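Local coordinates for DUF327 domain-containing protein (Thermotoga maritima MSB8, PDB 2P61) that is of unknown function, being a largely helical member of the DUF327 family, at residues A[134-138]-A[139-143]. Sequence-based numbering, arbitrary orientation.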
ATOM      1  N   GLN A 134      -1.287  15.707 -19.155  1.00 69.94           N
ATOM      2  CA  GLN A 134      -0.768  17.013 -18.783  1.00 71.36           C
ATOM      3  C   GLN A 134      -1.318  17.697 -17.521  1.00 70.88           C
ATOM      4  O   GLN A 134      -0.770  18.707 -17.126  1.00 72.43           O
ATOM      5  CB  GLN A 134      -0.802  17.985 -19.998  1.00 71.87           C
ATOM      6  CG  GLN A 134       0.585  18.006 -20.727  1.00 76.76           C
ATOM      7  CD  GLN A 134       0.522  17.992 -22.266  1.00 84.61           C
ATOM      8  OE1 GLN A 134      -0.560  17.906 -22.871  1.00 89.52           O
ATOM      9  NE2 GLN A 134       1.690  18.102 -22.908  1.00 86.15           N
ATOM     10  N   THR A 135      -2.380  17.192 -16.888  1.00 70.39           N
ATOM     11  CA  THR A 135      -2.764  17.626 -15.507  1.00 68.42           C
ATOM     12  C   THR A 135      -2.649  16.496 -14.489  1.00 66.42           C
ATOM     13  O   THR A 135      -2.636  16.705 -13.301  1.00 66.58           O
ATOM     14  CB  THR A 135      -4.166  18.210 -15.470  1.00 70.28           C
ATOM     15  OG1 THR A 135      -5.101  17.346 -16.160  1.00 70.81           O
ATOM     16  CG2 THR A 135      -4.155  19.584 -16.183  1.00 72.81           C
ATOM     17  N   ILE A 136      -2.472  15.272 -14.956  1.00 64.83           N
ATOM     18  CA  ILE A 136      -2.430  14.182 -14.049  1.00 62.15           C
ATOM     19  C   ILE A 136      -1.591  14.537 -12.882  1.00 62.82           C
ATOM     20  O   ILE A 136      -2.114  14.492 -11.795  1.00 65.79           O
ATOM     21  CB  ILE A 136      -2.131  12.816 -14.668  1.00 61.17           C
ATOM     22  CG1 ILE A 136      -2.477  11.706 -13.645  1.00 61.72           C
ATOM     23  CG2 ILE A 136      -0.759  12.684 -15.074  1.00 58.09           C
ATOM     24  CD1 ILE A 136      -2.591  10.326 -14.243  1.00 57.62           C
ATOM     25  N   ASN A 137      -0.324  14.934 -13.046  1.00 62.80           N
ATOM     26  CA  ASN A 137       0.585  15.052 -11.879  1.00 61.52           C
ATOM     27  C   ASN A 137       0.852  13.726 -11.199  1.00 60.16           C
ATOM     28  O   ASN A 137       0.733  13.619  -9.964  1.00 60.69           O
ATOM     29  CB  ASN A 137       0.067  16.044 -10.811  1.00 62.09           C
ATOM     30  CG  ASN A 137       0.161  17.471 -11.255  1.00 63.24           C
ATOM     31  OD1 ASN A 137       1.011  17.860 -12.033  1.00 68.32           O
ATOM     32  ND2 ASN A 137      -0.724  18.253 -10.774  1.00 68.79           N
ATOM     33  N   LEU A 138       1.286  12.764 -11.992  1.00 57.83           N
ATOM     34  CA  LEU A 138       1.459  11.408 -11.539  1.00 58.01           C
ATOM     35  C   LEU A 138       2.534  11.125 -10.492  1.00 59.67           C
ATOM     36  O   LEU A 138       2.267  10.346  -9.618  1.00 62.71           O
ATOM     37  CB  LEU A 138       1.640  10.466 -12.729  1.00 57.55           C
ATOM     38  CG  LEU A 138       1.777   8.968 -12.493  1.00 59.10           C
ATOM     39  CD1 LEU A 138       0.566   8.359 -11.816  1.00 55.23           C
ATOM     40  CD2 LEU A 138       2.017   8.309 -13.857  1.00 54.87           C
ATOM     41  N   ALA A 139       3.746  11.713 -10.560  1.00 60.22           N
ATOM     42  CA  ALA A 139       4.751  11.505  -9.573  1.00 57.70           C
ATOM     43  C   ALA A 139       4.090  11.898  -8.282  1.00 60.16           C
ATOM     44  O   ALA A 139       4.109  11.096  -7.351  1.00 61.88           O
ATOM     45  CB  ALA A 139       5.906  12.327  -9.842  1.00 57.05           C
ATOM     46  N   ALA A 140       3.411  13.064  -8.216  1.00 60.92           N
ATOM     47  CA  ALA A 140       2.886  13.590  -6.923  1.00 60.77           C
ATOM     48  C   ALA A 140       1.682  12.834  -6.370  1.00 62.07           C
ATOM     49  O   ALA A 140       1.527  12.758  -5.170  1.00 63.17           O
ATOM     50  CB  ALA A 140       2.530  15.026  -7.003  1.00 57.92           C
ATOM     51  N   ARG A 141       0.788  12.367  -7.239  1.00 62.80           N
ATOM     52  CA  ARG A 141      -0.274  11.410  -6.866  1.00 62.29           C
ATOM     53  C   ARG A 141       0.330  10.189  -6.220  1.00 63.36           C
ATOM     54  O   ARG A 141      -0.245   9.667  -5.284  1.00 63.68           O
ATOM     55  CB  ARG A 141      -1.016  10.952  -8.107  1.00 61.35           C
ATOM     56  CG  ARG A 141      -1.911  12.025  -8.578  1.00 59.73           C
ATOM     57  CD  ARG A 141      -2.848  11.530  -9.615  1.00 64.88           C
ATOM     58  NE  ARG A 141      -3.645  12.656 -10.069  1.00 64.34           N
ATOM     59  CZ  ARG A 141      -4.773  13.010  -9.497  1.00 61.91           C
ATOM     60  NH1 ARG A 141      -5.287  12.278  -8.505  1.00 59.06           N
ATOM     61  NH2 ARG A 141      -5.390  14.070  -9.953  1.00 64.40           N
ATOM     62  N   ILE A 142       1.508   9.759  -6.675  1.00 62.76           N
ATOM     63  CA  ILE A 142       2.124   8.627  -6.025  1.00 63.04           C
ATOM     64  C   ILE A 142       2.910   8.915  -4.690  1.00 64.42           C
ATOM     65  O   ILE A 142       2.884   8.103  -3.769  1.00 66.17           O
ATOM     66  CB  ILE A 142       2.917   7.850  -7.061  1.00 62.68           C
ATOM     67  CG1 ILE A 142       1.925   7.155  -8.024  1.00 61.03           C
ATOM     68  CG2 ILE A 142       3.844   6.859  -6.433  1.00 60.24           C
ATOM     69  CD1 ILE A 142       2.649   6.779  -9.290  1.00 62.28           C
ATOM     70  N   GLU A 143       3.580  10.059  -4.540  1.00 64.04           N
ATOM     71  CA  GLU A 143       4.163  10.350  -3.278  1.00 62.72           C
ATOM     72  C   GLU A 143       3.050  10.377  -2.246  1.00 63.13           C
ATOM     73  O   GLU A 143       3.169   9.834  -1.128  1.00 64.41           O
ATOM     74  CB  GLU A 143       4.938  11.668  -3.356  1.00 63.56           C
ATOM     75  CG  GLU A 143       6.298  11.376  -3.981  1.00 65.08           C
ATOM     76  CD  GLU A 143       6.975  12.532  -4.639  1.00 67.99           C
ATOM     77  OE1 GLU A 143       6.287  13.616  -4.751  1.00 63.87           O
ATOM     78  OE2 GLU A 143       8.206  12.311  -5.010  1.00 65.74           O
TER
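Arg141 reaches back from the first turn of a helix to Ile136, whose carbonyl lies just ahead of that turn, and so illustrates how a long side chain can tie a helix to the loop that leads into it. Followed outward, its CB lies near the carbonyl oxygens of both Asn137 and Leu138. CG passes closer to the former, with Arg141 CG 3.4 Å from Asn137 O, and CD then runs beside Ile136, its nearest atom there being the carbonyl oxygen. With CG anti to the carbonyl carbon (chi1 -75°) and the chain extended from there to NE, the side chain is laid back along the incoming loop. Arg141 NE donates to Ile136 O at 2.9 Å; the oxygen lies at the edge of the guanidinium, near its plane, while the donor is tilted from the carbonyl plane. Beyond it CZ and NH2 stay farther from the same oxygen, so the bond is made by NE and not by the terminal nitrogens. The Ile136 side chain crosses that of Arg141 at about a right angle, and Ile136 CG1 lies 3.9 Å from Arg141 NE. Were Arg141 an alanine, the Ile136 carbonyl would probably lose this donor and the loop be freer to shift against the helix.

The backbone of the same residue makes a nearly straight bond, Arg141 N to Asn137 O at 3.0 Å. Asn137 is at the N-cap position, though its side chain makes no capping bond; Arg141 thus grips two successive loop carbonyls. The next helical bond joins Ile142 N to Leu138 O at 3.1 Å. One turn apart, Leu138 and Ile142 lie side by side, Leu138 CD1 3.6 Å from Ile142 CD1.

Ile136 and Leu138 pack on Ile128 and Leu124 of helix 105-129, where Arg141 also touches Asp123 and Lys127. Ile142 instead meets Leu67 and Val68 of helix 37-69, so the start of helix 138-153 is packed against both of these helices.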